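Local structure of phosphate transporter (Thermotoga maritima MSB8, 6L85) at residues F184-L189 with S247-F252; R241-T246 with T325-T330; G255-A260 with T332-A337; G57-Q62 with V191-K196; V23-A28 with I344-V349. The protein probably imports phosphate across the membrane in a sodium-dependent manner, with three sodium ions and a phosphate bound within its bundle of helices. All blocks are in the same frame, centred on the assembly; numbering follows the deposited sequence.

Contact 1. Residues F184-L189 with S247-F252; sequences FTMISL and SCYVSF. With NA (sodium ion), chain S.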
# COMPACT_ATOMS: atom_id res chain seq x y z
N PHE B 184 9.37 4.74 6.76
CA PHE B 184 9.04 5.75 7.77
C PHE B 184 8.75 7.09 7.12
O PHE B 184 7.80 7.79 7.50
CB PHE B 184 10.18 5.93 8.79
CG PHE B 184 9.99 7.15 9.66
CD1 PHE B 184 9.27 7.07 10.84
CD2 PHE B 184 10.51 8.39 9.29
CE1 PHE B 184 9.08 8.18 11.63
CE2 PHE B 184 10.31 9.50 10.08
CZ PHE B 184 9.59 9.40 11.26
N THR B 185 9.56 7.48 6.13
CA THR B 185 9.35 8.77 5.47
C THR B 185 8.02 8.80 4.72
O THR B 185 7.23 9.74 4.88
CB THR B 185 10.53 9.06 4.53
OG1 THR B 185 11.76 8.97 5.27
CG2 THR B 185 10.43 10.45 3.95
N MET B 186 7.76 7.77 3.91
CA MET B 186 6.52 7.73 3.14
C MET B 186 5.29 7.77 4.05
O MET B 186 4.37 8.56 3.84
CB MET B 186 6.49 6.48 2.26
CG MET B 186 7.57 6.44 1.18
SD MET B 186 7.38 5.01 0.07
CE MET B 186 8.17 3.73 1.01
N ILE B 187 5.29 6.95 5.10
CA ILE B 187 4.13 6.82 5.96
C ILE B 187 3.93 8.09 6.78
O ILE B 187 2.82 8.64 6.84
CB ILE B 187 4.26 5.57 6.85
CG1 ILE B 187 4.27 4.30 6.01
CG2 ILE B 187 3.16 5.55 7.93
CD1 ILE B 187 3.02 4.07 5.25
N SER B 188 4.98 8.57 7.45
CA SER B 188 4.82 9.76 8.29
C SER B 188 4.36 10.95 7.46
O SER B 188 3.47 11.69 7.88
CB SER B 188 6.12 10.07 9.03
OG SER B 188 7.16 10.35 8.11
N LEU B 189 4.89 11.12 6.25
CA LEU B 189 4.43 12.23 5.43
C LEU B 189 3.00 12.02 4.93
O LEU B 189 2.22 12.97 4.86
CB LEU B 189 5.38 12.44 4.25
CG LEU B 189 6.74 12.98 4.68
CD1 LEU B 189 7.72 12.96 3.51
CD2 LEU B 189 6.56 14.39 5.22
N SER B 247 14.16 1.32 -6.18
CA SER B 247 13.58 1.84 -7.42
C SER B 247 12.08 2.11 -7.27
O SER B 247 11.56 3.10 -7.82
CB SER B 247 13.82 0.86 -8.57
OG SER B 247 15.04 1.14 -9.22
N CYS B 248 11.38 1.24 -6.54
CA CYS B 248 9.97 1.50 -6.24
C CYS B 248 9.81 2.80 -5.47
O CYS B 248 8.87 3.57 -5.70
CB CYS B 248 9.37 0.36 -5.40
SG CYS B 248 9.29 -1.26 -6.18
N TYR B 249 10.68 3.00 -4.49
CA TYR B 249 10.67 4.23 -3.70
C TYR B 249 10.80 5.45 -4.61
O TYR B 249 10.03 6.43 -4.48
CB TYR B 249 11.80 4.13 -2.67
CG TYR B 249 11.92 5.25 -1.65
CD1 TYR B 249 10.81 5.99 -1.23
CD2 TYR B 249 13.16 5.56 -1.09
CE1 TYR B 249 10.94 6.99 -0.28
CE2 TYR B 249 13.30 6.57 -0.16
CZ TYR B 249 12.19 7.29 0.25
OH TYR B 249 12.34 8.29 1.18
N VAL B 250 11.70 5.38 -5.60
CA VAL B 250 11.82 6.52 -6.51
C VAL B 250 10.54 6.70 -7.33
O VAL B 250 10.07 7.82 -7.52
CB VAL B 250 13.05 6.41 -7.43
CG1 VAL B 250 13.17 7.67 -8.30
CG2 VAL B 250 14.31 6.27 -6.63
N SER B 251 9.98 5.60 -7.84
CA SER B 251 8.74 5.64 -8.64
C SER B 251 7.60 6.33 -7.89
O SER B 251 6.86 7.14 -8.46
CB SER B 251 8.31 4.23 -8.99
OG SER B 251 8.80 3.85 -10.25
N PHE B 252 7.41 5.93 -6.64
CA PHE B 252 6.40 6.53 -5.78
C PHE B 252 6.63 8.03 -5.65
O PHE B 252 5.70 8.84 -5.82
CB PHE B 252 6.46 5.85 -4.40
CG PHE B 252 5.47 6.38 -3.39
CD1 PHE B 252 5.76 7.51 -2.63
CD2 PHE B 252 4.26 5.72 -3.19
CE1 PHE B 252 4.85 7.99 -1.69
CE2 PHE B 252 3.34 6.20 -2.24
CZ PHE B 252 3.64 7.33 -1.50
NA NA S . 17.19 0.58 -8.28

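Contact 2. Residues R241-T246 with T325-T330; sequences RAQILT and TVDFST. With NA (sodium ion), chain S.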
# COMPACT_ATOMS: atom_id res chain seq x y z
N ARG B 241 19.29 -7.08 -5.09
CA ARG B 241 17.87 -7.30 -4.89
C ARG B 241 17.20 -6.10 -4.20
O ARG B 241 16.08 -5.73 -4.57
CB ARG B 241 17.65 -8.59 -4.11
CG ARG B 241 18.09 -9.85 -4.91
CD ARG B 241 17.06 -10.23 -5.98
NE ARG B 241 15.69 -10.17 -5.48
CZ ARG B 241 14.60 -10.36 -6.22
NH1 ARG B 241 14.72 -10.63 -7.52
NH2 ARG B 241 13.39 -10.29 -5.67
N ALA B 242 17.87 -5.47 -3.23
CA ALA B 242 17.27 -4.37 -2.48
C ALA B 242 17.09 -3.10 -3.32
O ALA B 242 16.22 -2.26 -3.01
CB ALA B 242 18.13 -4.07 -1.25
N GLN B 243 17.90 -2.93 -4.36
CA GLN B 243 17.75 -1.75 -5.20
C GLN B 243 16.51 -1.84 -6.09
O GLN B 243 16.09 -0.83 -6.65
CB GLN B 243 19.04 -1.50 -6.00
CG GLN B 243 19.24 -2.33 -7.25
CD GLN B 243 19.87 -1.50 -8.36
OE1 GLN B 243 19.23 -0.61 -8.92
NE2 GLN B 243 21.14 -1.78 -8.67
N ILE B 244 15.85 -2.99 -6.13
CA ILE B 244 14.51 -3.03 -6.71
C ILE B 244 13.54 -2.26 -5.82
O ILE B 244 12.71 -1.47 -6.29
CB ILE B 244 14.06 -4.49 -6.91
CG1 ILE B 244 15.07 -5.20 -7.81
CG2 ILE B 244 12.63 -4.57 -7.51
CD1 ILE B 244 14.83 -6.71 -7.94
N LEU B 245 13.62 -2.50 -4.50
CA LEU B 245 12.77 -1.78 -3.57
C LEU B 245 13.03 -0.29 -3.67
O LEU B 245 12.10 0.54 -3.69
CB LEU B 245 13.04 -2.27 -2.14
CG LEU B 245 12.66 -3.72 -1.82
CD1 LEU B 245 12.88 -4.02 -0.34
CD2 LEU B 245 11.22 -4.01 -2.21
N THR B 246 14.31 0.07 -3.73
CA THR B 246 14.66 1.48 -3.77
C THR B 246 14.23 2.12 -5.11
O THR B 246 13.86 3.30 -5.15
CB THR B 246 16.16 1.59 -3.43
OG1 THR B 246 16.42 2.86 -2.86
CG2 THR B 246 17.04 1.35 -4.64
N THR B 325 22.04 3.52 -3.39
CA THR B 325 22.25 4.84 -2.78
C THR B 325 21.66 5.97 -3.63
O THR B 325 21.05 6.91 -3.09
CB THR B 325 23.76 5.04 -2.55
OG1 THR B 325 24.21 4.10 -1.57
CG2 THR B 325 24.08 6.46 -2.04
N VAL B 326 21.83 5.89 -4.94
CA VAL B 326 21.32 6.92 -5.85
C VAL B 326 19.80 7.00 -5.77
O VAL B 326 19.21 8.08 -5.68
CB VAL B 326 21.78 6.62 -7.29
CG1 VAL B 326 20.92 7.38 -8.33
CG2 VAL B 326 23.26 6.93 -7.45
N ASP B 327 19.15 5.84 -5.80
CA ASP B 327 17.70 5.80 -5.70
C ASP B 327 17.22 6.32 -4.36
O ASP B 327 16.29 7.15 -4.31
CB ASP B 327 17.20 4.37 -5.89
CG ASP B 327 17.37 3.87 -7.30
OD1 ASP B 327 17.52 4.69 -8.22
OD2 ASP B 327 17.32 2.63 -7.48
N PHE B 328 17.79 5.82 -3.26
CA PHE B 328 17.36 6.29 -1.95
C PHE B 328 17.45 7.81 -1.87
O PHE B 328 16.50 8.48 -1.44
CB PHE B 328 18.18 5.65 -0.84
CG PHE B 328 17.67 5.99 0.54
CD1 PHE B 328 18.03 7.19 1.15
CD2 PHE B 328 16.78 5.15 1.19
CE1 PHE B 328 17.53 7.52 2.42
CE2 PHE B 328 16.29 5.46 2.44
CZ PHE B 328 16.67 6.66 3.06
N SER B 329 18.60 8.38 -2.27
CA SER B 329 18.80 9.82 -2.14
C SER B 329 17.86 10.60 -3.04
O SER B 329 17.35 11.65 -2.65
CB SER B 329 20.25 10.18 -2.45
OG SER B 329 21.13 9.37 -1.68
N THR B 330 17.64 10.10 -4.27
CA THR B 330 16.72 10.76 -5.18
C THR B 330 15.31 10.79 -4.60
O THR B 330 14.67 11.85 -4.56
CB THR B 330 16.70 10.02 -6.50
OG1 THR B 330 18.00 10.09 -7.07
CG2 THR B 330 15.67 10.64 -7.45
NA NA S . 17.19 0.58 -8.28

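Contact 3. Residues G255-A260 with T332-A337; sequences GANDVA and TTVLLA. With NA (sodium ion), chain R.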
# COMPACT_ATOMS: atom_id res chain seq x y z
N GLY B 255 5.76 9.89 -8.90
CA GLY B 255 4.32 10.13 -9.01
C GLY B 255 3.86 11.26 -8.11
O GLY B 255 3.11 12.13 -8.53
N ALA B 256 4.39 11.29 -6.88
CA ALA B 256 3.99 12.29 -5.90
C ALA B 256 4.36 13.72 -6.36
O ALA B 256 3.54 14.64 -6.26
CB ALA B 256 4.60 11.96 -4.55
N ASN B 257 5.57 13.90 -6.89
CA ASN B 257 5.99 15.25 -7.27
C ASN B 257 5.49 15.65 -8.65
O ASN B 257 5.14 16.81 -8.86
CB ASN B 257 7.53 15.39 -7.23
CG ASN B 257 7.99 16.86 -7.14
OD1 ASN B 257 8.25 17.49 -8.16
ND2 ASN B 257 8.01 17.41 -5.94
N ASP B 258 5.40 14.71 -9.59
CA ASP B 258 5.17 15.07 -10.98
C ASP B 258 3.74 14.89 -11.46
O ASP B 258 3.44 15.38 -12.56
CB ASP B 258 6.09 14.24 -11.89
CG ASP B 258 7.50 14.82 -12.00
OD1 ASP B 258 7.96 15.54 -11.11
OD2 ASP B 258 8.16 14.49 -12.99
N VAL B 259 2.85 14.20 -10.72
CA VAL B 259 1.48 14.16 -11.25
C VAL B 259 0.95 15.58 -11.39
O VAL B 259 0.20 15.87 -12.33
CB VAL B 259 0.54 13.26 -10.40
CG1 VAL B 259 0.21 13.89 -9.03
CG2 VAL B 259 -0.77 12.95 -11.20
N ALA B 260 1.40 16.49 -10.53
CA ALA B 260 1.08 17.92 -10.65
C ALA B 260 1.30 18.48 -12.05
O ALA B 260 0.53 19.35 -12.47
CB ALA B 260 1.90 18.74 -9.65
N THR B 332 14.23 10.36 -1.49
CA THR B 332 14.15 11.20 -0.31
C THR B 332 14.08 12.68 -0.68
O THR B 332 13.22 13.42 -0.18
CB THR B 332 15.35 10.95 0.59
OG1 THR B 332 15.46 9.54 0.83
CG2 THR B 332 15.20 11.70 1.92
N THR B 333 15.00 13.14 -1.54
CA THR B 333 14.97 14.53 -1.96
C THR B 333 13.61 14.90 -2.54
O THR B 333 13.02 15.94 -2.19
CB THR B 333 16.08 14.79 -2.99
OG1 THR B 333 17.34 14.39 -2.43
CG2 THR B 333 16.14 16.27 -3.38
N VAL B 334 13.08 14.03 -3.41
CA VAL B 334 11.88 14.36 -4.17
C VAL B 334 10.66 14.35 -3.25
O VAL B 334 9.79 15.22 -3.36
CB VAL B 334 11.74 13.39 -5.36
CG1 VAL B 334 10.32 13.46 -5.98
CG2 VAL B 334 12.82 13.68 -6.43
N LEU B 335 10.59 13.40 -2.32
CA LEU B 335 9.49 13.34 -1.36
C LEU B 335 9.50 14.54 -0.44
O LEU B 335 8.44 15.09 -0.12
CB LEU B 335 9.57 12.05 -0.54
CG LEU B 335 8.62 10.88 -0.84
CD1 LEU B 335 8.66 9.85 0.28
CD2 LEU B 335 7.19 11.34 -1.11
N LEU B 336 10.68 14.95 0.03
CA LEU B 336 10.69 16.12 0.91
C LEU B 336 10.27 17.37 0.15
O LEU B 336 9.47 18.17 0.65
CB LEU B 336 12.06 16.26 1.58
CG LEU B 336 12.41 15.12 2.54
CD1 LEU B 336 13.93 15.05 2.82
CD2 LEU B 336 11.61 15.19 3.85
N ALA B 337 10.77 17.53 -1.08
CA ALA B 337 10.28 18.61 -1.93
C ALA B 337 8.76 18.57 -2.06
O ALA B 337 8.09 19.61 -1.97
CB ALA B 337 10.93 18.53 -3.31
NA NA R . 8.26 17.69 -10.44
O HOH W 1 6.29 18.81 -10.42

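Contact 4. Residues G57-Q62 with V191-K196; sequences GSHVSQ and VKKTLK. With LMT (dodecyl-beta-D-maltoside), chain O.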
# COMPACT_ATOMS: atom_id res chain seq x y z
N GLY B 57 0.16 13.35 -4.43
CA GLY B 57 0.26 14.26 -5.56
C GLY B 57 -0.49 15.58 -5.46
O GLY B 57 -0.24 16.46 -6.29
N SER B 58 -1.38 15.76 -4.49
CA SER B 58 -2.18 16.99 -4.49
C SER B 58 -1.37 18.22 -4.06
O SER B 58 -1.68 19.34 -4.48
CB SER B 58 -3.43 16.83 -3.60
OG SER B 58 -3.05 16.65 -2.25
N HIS B 59 -0.33 18.01 -3.26
CA HIS B 59 0.39 19.12 -2.64
C HIS B 59 1.16 19.96 -3.67
O HIS B 59 1.06 21.19 -3.66
CB HIS B 59 1.31 18.57 -1.56
CG HIS B 59 0.61 17.64 -0.63
ND1 HIS B 59 -0.32 18.08 0.29
CD2 HIS B 59 0.66 16.29 -0.51
CE1 HIS B 59 -0.80 17.04 0.96
NE2 HIS B 59 -0.22 15.94 0.49
N VAL B 60 1.88 19.32 -4.58
CA VAL B 60 2.53 20.09 -5.63
C VAL B 60 1.52 20.56 -6.68
O VAL B 60 1.73 21.61 -7.32
CB VAL B 60 3.67 19.26 -6.27
CG1 VAL B 60 4.35 20.05 -7.40
CG2 VAL B 60 4.68 18.86 -5.20
N SER B 61 0.43 19.81 -6.88
CA SER B 61 -0.63 20.25 -7.79
C SER B 61 -1.18 21.62 -7.39
O SER B 61 -1.52 22.45 -8.25
CB SER B 61 -1.76 19.21 -7.83
OG SER B 61 -1.28 17.94 -8.27
N GLN B 62 -1.28 21.88 -6.08
CA GLN B 62 -1.71 23.21 -5.62
C GLN B 62 -0.74 24.30 -6.07
O GLN B 62 -1.16 25.40 -6.47
CB GLN B 62 -1.86 23.22 -4.11
CG GLN B 62 -3.06 22.46 -3.60
CD GLN B 62 -2.84 21.97 -2.20
OE1 GLN B 62 -2.09 22.61 -1.43
NE2 GLN B 62 -3.45 20.83 -1.84
N VAL B 191 0.59 10.37 6.44
CA VAL B 191 -0.33 10.53 7.56
C VAL B 191 -0.39 11.99 7.98
O VAL B 191 -1.46 12.52 8.31
CB VAL B 191 0.09 9.61 8.71
CG1 VAL B 191 -0.70 9.96 9.98
CG2 VAL B 191 -0.10 8.12 8.30
N LYS B 192 0.75 12.69 7.95
CA LYS B 192 0.79 14.08 8.39
C LYS B 192 0.17 15.01 7.35
O LYS B 192 -0.80 15.70 7.63
CB LYS B 192 2.24 14.48 8.70
CG LYS B 192 2.40 15.93 9.15
CD LYS B 192 1.93 16.10 10.59
CE LYS B 192 1.70 17.57 10.95
NZ LYS B 192 0.27 17.93 10.81
N LYS B 193 0.72 15.03 6.13
CA LYS B 193 0.27 16.00 5.14
C LYS B 193 -1.00 15.59 4.41
O LYS B 193 -1.84 16.44 4.12
CB LYS B 193 1.37 16.25 4.10
CG LYS B 193 2.55 16.99 4.65
CD LYS B 193 2.49 18.44 4.21
CE LYS B 193 2.27 18.55 2.70
NZ LYS B 193 2.40 19.97 2.26
N THR B 194 -1.14 14.32 4.01
CA THR B 194 -2.33 14.01 3.22
C THR B 194 -3.55 13.79 4.11
O THR B 194 -4.62 14.34 3.83
CB THR B 194 -2.10 12.79 2.33
OG1 THR B 194 -1.06 13.08 1.40
CG2 THR B 194 -3.38 12.44 1.55
N LEU B 195 -3.42 12.98 5.16
CA LEU B 195 -4.55 12.69 6.03
C LEU B 195 -4.75 13.74 7.11
O LEU B 195 -5.74 13.68 7.83
CB LEU B 195 -4.41 11.32 6.68
CG LEU B 195 -4.19 10.14 5.75
CD1 LEU B 195 -4.23 8.85 6.56
CD2 LEU B 195 -5.22 10.13 4.62
N LYS B 196 -3.81 14.67 7.25
CA LYS B 196 -3.93 15.82 8.14
C LYS B 196 -4.13 15.39 9.60
O LYS B 196 -4.98 15.93 10.31
CB LYS B 196 -5.05 16.75 7.67
CG LYS B 196 -4.61 17.67 6.52
CD LYS B 196 -5.50 17.52 5.29
CE LYS B 196 -6.75 18.39 5.42
NZ LYS B 196 -7.47 18.59 4.12
C1' LMT O . -7.77 12.77 2.13
C2' LMT O . -8.15 14.01 1.35
C3' LMT O . -8.51 15.23 2.19
C4' LMT O . -9.14 14.87 3.51
C5' LMT O . -8.38 13.69 4.13
C6' LMT O . -8.88 13.41 5.53
O1' LMT O . -7.98 11.65 1.26
O2' LMT O . -7.08 14.40 0.51
O3' LMT O . -9.42 15.99 1.42
O5' LMT O . -8.54 12.56 3.28
O6' LMT O . -8.93 14.63 6.28
C1 LMT O . -6.87 11.28 0.42
C2 LMT O . -7.21 9.90 -0.19
C3 LMT O . -5.98 8.98 -0.01
C4 LMT O . -6.13 7.85 -1.04
C5 LMT O . -5.16 6.72 -0.65
C6 LMT O . -5.77 5.42 -1.18
C7 LMT O . -4.62 4.40 -1.34
C8 LMT O . -4.36 3.72 0.03
C9 LMT O . -2.99 2.99 -0.05
C10 LMT O . -3.20 1.52 -0.50
C11 LMT O . -1.94 0.73 -0.16
C12 LMT O . -1.94 -0.62 -0.90

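Contact 5. Residues V23-A28 with I344-V349; sequences VANSMA and ISTTHV. With NA (sodium ion), chain Q; NA (sodium ion), chain R; PO4 (phosphate ion), chain P.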
# COMPACT_ATOMS: atom_id res chain seq x y z
N VAL B 23 10.21 7.30 -16.60
CA VAL B 23 10.37 6.00 -15.93
C VAL B 23 11.85 5.65 -15.75
O VAL B 23 12.24 5.10 -14.70
CB VAL B 23 9.58 4.90 -16.67
CG1 VAL B 23 10.06 4.72 -18.11
CG2 VAL B 23 9.62 3.58 -15.88
N ALA B 24 12.71 6.07 -16.69
CA ALA B 24 14.16 5.88 -16.54
C ALA B 24 14.68 6.40 -15.20
O ALA B 24 15.55 5.75 -14.59
CB ALA B 24 14.91 6.57 -17.68
N ASN B 25 14.13 7.52 -14.71
CA ASN B 25 14.65 8.14 -13.48
C ASN B 25 14.54 7.21 -12.27
O ASN B 25 15.27 7.38 -11.29
CB ASN B 25 13.91 9.45 -13.14
CG ASN B 25 13.98 10.51 -14.25
OD1 ASN B 25 14.57 10.31 -15.32
ND2 ASN B 25 13.35 11.65 -13.98
N SER B 26 13.57 6.31 -12.28
CA SER B 26 13.43 5.38 -11.16
C SER B 26 13.94 3.99 -11.48
O SER B 26 14.50 3.34 -10.59
CB SER B 26 11.97 5.29 -10.71
OG SER B 26 11.14 4.75 -11.71
N MET B 27 13.79 3.51 -12.72
CA MET B 27 14.06 2.11 -13.01
C MET B 27 15.38 1.84 -13.73
O MET B 27 15.76 0.67 -13.83
CB MET B 27 12.91 1.50 -13.84
CG MET B 27 11.59 1.37 -13.05
SD MET B 27 11.71 0.28 -11.60
CE MET B 27 10.10 0.52 -10.87
N ALA B 28 16.10 2.86 -14.23
CA ALA B 28 17.32 2.59 -14.98
C ALA B 28 18.39 1.94 -14.11
O ALA B 28 19.16 1.12 -14.60
CB ALA B 28 17.86 3.87 -15.63
N ILE B 344 9.71 20.04 -8.61
CA ILE B 344 11.14 19.76 -8.72
C ILE B 344 11.34 18.90 -9.96
O ILE B 344 10.41 18.24 -10.44
CB ILE B 344 11.61 19.06 -7.42
CG1 ILE B 344 11.73 20.08 -6.31
CG2 ILE B 344 12.87 18.27 -7.52
CD1 ILE B 344 12.19 21.31 -6.80
N SER B 345 12.55 18.93 -10.51
CA SER B 345 12.91 18.02 -11.58
C SER B 345 13.53 16.77 -10.99
O SER B 345 14.58 16.84 -10.34
CB SER B 345 13.86 18.67 -12.57
OG SER B 345 14.31 17.69 -13.50
N THR B 346 12.90 15.61 -11.24
CA THR B 346 13.47 14.35 -10.75
C THR B 346 14.63 13.90 -11.63
O THR B 346 15.53 13.23 -11.14
CB THR B 346 12.38 13.26 -10.68
OG1 THR B 346 11.93 12.95 -12.00
CG2 THR B 346 11.19 13.74 -9.85
N THR B 347 14.59 14.24 -12.92
CA THR B 347 15.72 14.00 -13.81
C THR B 347 17.02 14.62 -13.28
O THR B 347 18.05 13.94 -13.13
CB THR B 347 15.39 14.57 -15.19
OG1 THR B 347 14.06 14.18 -15.56
CG2 THR B 347 16.39 14.10 -16.22
N HIS B 348 16.97 15.92 -12.95
CA HIS B 348 18.17 16.62 -12.47
C HIS B 348 18.58 16.12 -11.11
O HIS B 348 19.79 16.07 -10.82
CB HIS B 348 17.93 18.13 -12.43
CG HIS B 348 17.52 18.70 -13.75
ND1 HIS B 348 16.94 19.94 -13.87
CD2 HIS B 348 17.55 18.17 -14.99
CE1 HIS B 348 16.65 20.16 -15.14
NE2 HIS B 348 17.01 19.11 -15.84
N VAL B 349 17.62 15.73 -10.28
CA VAL B 349 17.98 15.17 -8.97
C VAL B 349 18.68 13.83 -9.15
O VAL B 349 19.63 13.52 -8.43
CB VAL B 349 16.75 15.04 -8.06
CG1 VAL B 349 17.09 14.23 -6.82
CG2 VAL B 349 16.24 16.45 -7.66
NA NA Q . 12.89 13.39 -17.52
NA NA R . 8.26 17.69 -10.44
P PO4 P . 10.98 15.94 -14.20
O1 PO4 P . 12.49 15.74 -14.40
O2 PO4 P . 10.61 17.40 -14.09
O3 PO4 P . 10.59 15.23 -12.90
O4 PO4 P . 10.21 15.39 -15.39
O HOH W 2 14.08 11.34 -17.71
O HOH W 1 6.29 18.81 -10.42

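Contact 1. Residues F184-L189 with S247-F252
Around M186 and Y249, whose CA atoms lie 8.7 Å apart, helices 167-194 and 231-258 run in roughly the same direction at 29°, with their short segment axes no closer than 12.1 Å. At that spacing the contact is made by side chains, M186 contributing most. A chi1 of -64° and an extended chi2 carry SD of M186 out toward two aromatic rings; the bend at chi3 turns only the terminal methyl. M186 SD sits above one face of F252, displaced from the middle to the rim, 4.2 Å from the F252 ring centroid and 17° off the normal. Y249 is met differently: the sulfur approaches its ring obliquely, and M186 CG lies 3.7 Å from Y249 CE1. Y249 and F252, three residues apart, both have CG anti to the backbone N and meet M186 from successive turns. T185 adds a lighter touch, T185 CB lying 3.9 Å from Y249 OH, while its own hydroxyl bonds back to L181 O. L335 of helix 320-339 packs against both M186 and Y249. S247, on another side of the same helix, is the one residue of 247-252 to ligate the sodium ion. With no hydrogen bond between the two segments, dispersion and Met-aromatic attraction join them.

Contact 2. Residues R241-T246 with T325-T330
Chi1 of 80° in Q243 and of -69° in D327 point both side chains at one sodium ion. In Q243, CG falls between the backbone N and the carbonyl carbon and the chain bends again at chi2; OE1 curls back beside the residue's own carbonyl and both oxygens bind the ion, at 2.4 Å from Q243 OE1 to sodium. D327 has CG anti to its carbonyl carbon, which carries OD2 across to complete a 2.2 Å bond from D327 OD2 to sodium. The amide and carboxylate planes are turned 68° apart. T246 packs directly on D327: its methyl presses against the carboxylate, T246 CG2 lying 3.1 Å from D327 OD2, a tight fit. T246 OG1 comes near F328 N at an angle too poor for a hydrogen bond, and bonds weakly to F324 O. NE2 of Q243 is held by N320 OD1. S247 and T29 supply the remaining two ligands, making a five-oxygen, buried sodium site between nearly parallel transmembrane helices of a phosphate transporter.

Contact 3. Residues G255-A260 with T332-A337
N257 meets V334 and A337 with its hydrocarbon side and the nitrogen of its amide, while its carbonyl oxygen is turned to a sodium ion. The first torsion places CG anti to the backbone N (chi1 -160°), which lays CB against V334, 3.6 Å from N257 CB to V334 CG1. From there the amide divides its two ends: N257 OD1 binds the sodium at 2.3 Å, and ND2 passes beside the next turn of helix 320-339, 4.1 Å from N257 ND2 to A337 CB. That nitrogen is not left to carbon alone, since it donates to L342 O and also bonds with S338 OG. One residue earlier, A256 makes a looser contact, with A256 CB 4.4 Å from L335 CD2. D258 OD1 binds the same sodium, 2.3 Å away. A water on the ion donates to N257 O at 2.8 Å from water oxygen to acceptor, tying the metal to the backbone near the end of helix 231-258. T107 OG1 and I344 O complete the site. The V334 methyl thus backs CB of N257, and that of A337 lies beside ND2. Hydrogen bonds from ND2 to L342 O and with S338 OG help fix which amide atom faces the metal: with OD1 on the sodium and ND2 on protein oxygens, the orientation of the amide is well defined.

Contact 4. Residues G57-Q62 with V191-K196
H59 joins the N-terminal part of helix 58-66 to helix 167-194, where that helix has a wider pi-type turn, through a hydrogen bond to T194 and a CH-pi contact with K193 on the same imidazole. The bond runs from H59 NE2 to T194 OG1 over 3.1 Å and is almost straight, at 171°, with NE2 as donor and the hydroxyl oxygen in the plane of the ring. Over one face lies K193, whose CE is 3.8 Å from the centroid of the H59 ring and 20° off the normal; its chain bends at chi2 and chi3 to fold along the ring, the two side chains running past each other in opposite directions. The other face is covered by S58 OG, above the centre. H59 CE1 also comes 3.4 Å from K193 O. A second shell fixes these groups. T194 OG1, having accepted from the histidine, donates to M55 O, and K193 NZ is drawn off to S339 O, which probably helps hold CE over the ring. F56, from the preceding helix, meets the imidazole and touches K193 and T194. Farther out, L195 packs on L195 of the second subunit, so the contact borders the dimer interface. On that side a detergent molecule lies against the threonine, with T194 CG2 3.8 Å from C1 of dodecyl maltoside.

Contact 5. Residues V23-A28 with I344-V349
N25 alone carries the contact from helix 2-32, and its amide nitrogen is wedged between the hydroxyls of T346 and T347. N25 ND2 donates to both: 2.8 Å to T346 OG1, which lies in the amide plane, and 3.1 Å to T347 OG1, tilted somewhat out of it. The two threonines turn their hydroxyls to it by different torsions, T346 with OG1 between its backbone N and carbonyl carbon (chi1 66°), T347 with OG1 anti to the carbonyl carbon. Neither oxygen is spent on N25 alone. T346 OG1 also bonds to phosphate O3 at 2.8 Å, and T347 OG1 is a sodium ligand at 2.4 Å. The phosphate sits at the start of helix 346-357, where T346 N donates to O3 and T347 N donates to phosphate O1 at 3.0 Å; S345, the N-cap, uses its OG both for O1 and for accepting from H348 N. The helix end and the sodium ions nearby would help balance the anion's charge, consistent with a substrate site. On the other side of the N25 amide, OD1 meets no protein atom of 344-349 closely, and takes a bond from a water, 2.6 Å from N25 OD1, that binds the same sodium as T347. Around this, S26 and M27 lean on helix 231-258, T346 and V349 on helix 320-339, and H348 meets helix 129-162.

Contacts 1, 2 and 3 follow helix 231-258 along its length, and contact 5 holds the phosphate and meets contact 3 at a shared sodium. Another sodium joins contacts 1 and 2, where S247 OG and D327 OD2 lie 3.2 Å apart as fellow ligands; S247 OG also bonds to S26 O of contact 5 at 2.6 Å. Contacts 3 and 5, whose centres are 11 Å apart, are further linked by a probable hydrogen bond of 3.0 Å between N257 OD1 and I344 N. L335 of contact 3 packs on M186 and Y249 of contact 1. Contact 4, about 24 Å from contact 2 between centres, touches contact 3 through A260 and V259 but binds no ion.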